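Local atomic coordinates of carbamate kinase (Aeropyrum pernix, PDB entry 2E9Y), a protein that probably acts as a carbamate kinase, an enzyme of the amino acid kinase family that transfers phosphate between ATP and carbamate. Residues R139-A142 with E143-R147. Residues are numbered along the deposited sequence; the frame is centred on the assembly and turned at random.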
loop_
_atom_site.group_PDB
_atom_site.type_symbol
_atom_site.label_atom_id
_atom_site.label_comp_id
_atom_site.label_asym_id
_atom_site.label_seq_id
_atom_site.Cartn_x
_atom_site.Cartn_y
_atom_site.Cartn_z
ATOM N N ARG A 139 -27.560 16.611 8.348
ATOM C CA ARG A 139 -28.358 15.950 9.370
ATOM C C ARG A 139 -29.058 14.680 8.892
ATOM O O ARG A 139 -28.945 13.624 9.518
ATOM C CB ARG A 139 -29.394 16.925 9.927
ATOM C CG ARG A 139 -30.296 16.323 10.983
ATOM C CD ARG A 139 -31.330 17.332 11.447
ATOM N NE ARG A 139 -32.305 16.732 12.349
ATOM C CZ ARG A 139 -33.276 17.407 12.954
ATOM N NH1 ARG A 139 -33.404 18.713 12.756
ATOM N NH2 ARG A 139 -34.118 16.774 13.761
ATOM N N GLU A 140 -29.788 14.782 7.786
ATOM C CA GLU A 140 -30.514 13.636 7.255
ATOM C C GLU A 140 -29.604 12.466 6.902
ATOM O O GLU A 140 -29.891 11.321 7.252
ATOM C CB GLU A 140 -31.329 14.051 6.027
ATOM C CG GLU A 140 -32.386 15.103 6.332
ATOM C CD GLU A 140 -33.250 14.731 7.527
ATOM O OE1 GLU A 140 -33.857 13.638 7.510
ATOM O OE2 GLU A 140 -33.324 15.534 8.484
ATOM N N GLU A 141 -28.506 12.752 6.210
ATOM C CA GLU A 141 -27.574 11.703 5.822
ATOM C C GLU A 141 -26.902 11.076 7.044
ATOM O O GLU A 141 -26.731 9.858 7.111
ATOM C CB GLU A 141 -26.519 12.265 4.865
ATOM C CG GLU A 141 -25.419 11.282 4.505
ATOM C CD GLU A 141 -24.567 11.754 3.338
ATOM O OE1 GLU A 141 -24.295 12.971 3.247
ATOM O OE2 GLU A 141 -24.158 10.903 2.518
ATOM N N ALA A 142 -26.523 11.909 8.009
ATOM C CA ALA A 142 -25.870 11.416 9.215
ATOM C C ALA A 142 -26.804 10.526 10.035
ATOM O O ALA A 142 -26.403 9.465 10.512
ATOM C CB ALA A 142 -25.379 12.588 10.064
ATOM N N GLU A 143 -28.054 10.949 10.197
ATOM C CA GLU A 143 -29.000 10.151 10.973
ATOM C C GLU A 143 -29.240 8.806 10.295
ATOM O O GLU A 143 -29.456 7.795 10.963
ATOM C CB GLU A 143 -30.320 10.909 11.146
ATOM C CG GLU A 143 -30.146 12.261 11.818
ATOM C CD GLU A 143 -31.462 12.910 12.190
ATOM O OE1 GLU A 143 -32.422 12.818 11.395
ATOM O OE2 GLU A 143 -31.528 13.526 13.274
ATOM N N GLU A 144 -29.184 8.799 8.969
ATOM C CA GLU A 144 -29.387 7.578 8.198
ATOM C C GLU A 144 -28.202 6.629 8.383
ATOM O O GLU A 144 -28.381 5.423 8.577
ATOM C CB GLU A 144 -29.562 7.928 6.718
ATOM C CG GLU A 144 -29.774 6.736 5.798
ATOM C CD GLU A 144 -30.931 5.856 6.231
ATOM O OE1 GLU A 144 -32.016 6.397 6.529
ATOM O OE2 GLU A 144 -30.754 4.621 6.264
ATOM N N LEU A 145 -26.993 7.176 8.325
ATOM C CA LEU A 145 -25.786 6.375 8.497
ATOM C C LEU A 145 -25.740 5.765 9.896
ATOM O O LEU A 145 -25.248 4.650 10.077
ATOM C CB LEU A 145 -24.540 7.236 8.259
ATOM C CG LEU A 145 -24.291 7.649 6.803
ATOM C CD1 LEU A 145 -23.251 8.753 6.737
ATOM C CD2 LEU A 145 -23.835 6.432 6.009
ATOM N N SER A 146 -26.258 6.497 10.880
ATOM C CA SER A 146 -26.282 6.014 12.257
ATOM C C SER A 146 -27.287 4.876 12.387
ATOM O O SER A 146 -27.034 3.890 13.074
ATOM C CB SER A 146 -26.664 7.142 13.220
ATOM O OG SER A 146 -25.700 8.181 13.211
ATOM N N ARG A 147 -28.426 5.019 11.720
ATOM C CA ARG A 147 -29.468 3.999 11.768
ATOM C C ARG A 147 -29.076 2.751 10.985
ATOM O O ARG A 147 -29.342 1.630 11.414
ATOM C CB ARG A 147 -30.775 4.552 11.199
ATOM C CG ARG A 147 -31.948 3.588 11.296
ATOM C CD ARG A 147 -33.069 3.985 10.345
ATOM N NE ARG A 147 -32.681 3.820 8.945
ATOM C CZ ARG A 147 -32.387 2.651 8.382
ATOM N NH1 ARG A 147 -32.436 1.534 9.097
ATOM N NH2 ARG A 147 -32.041 2.596 7.102
#
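Arg139 runs fully extended, CG anti to the backbone N, and Glu143, one turn on, sends its own CG anti to the carbonyl carbon (chi1 -58°), which brings its carboxylate to the guanidinium edge. The two planes stand nearly perpendicular, 88° apart, and the salt bridge is weak: Arg139 NE reaches Glu143 OE2 at 3.4 Å, though in a nearly straight line. The backbone closes the same turn, Glu143 N to Arg139 O at 2.9 Å. Glu140 lies alongside Glu143, its OE2 4.1 Å from Glu143 OE1, a pairing of like charges that the nearby arginine probably eases. These contacts, three and four residues apart, belong to the amphipathic helix 139-149, in a small subdomain with an antiparallel sheet. On its inner side Ala142, Leu145 and Ser146 pack on Phe153 of strand 152-155. Glu141 and Leu145 lie side by side, Glu141 CG to Leu145 CD1 4.0 Å. Ala142 O accepts Ser146 N at 3.0 Å, while Ser146 OG, 3.1 Å from that same Ala142 O, is hydrogen-bonded to the carbonyl of Trp151. Farther along the helix, Arg147 NH2 meets the syn lone pair of Glu144 OE2 in a bent salt bridge, modelled doubtfully short, with the oxygen 30° out of the guanidinium plane.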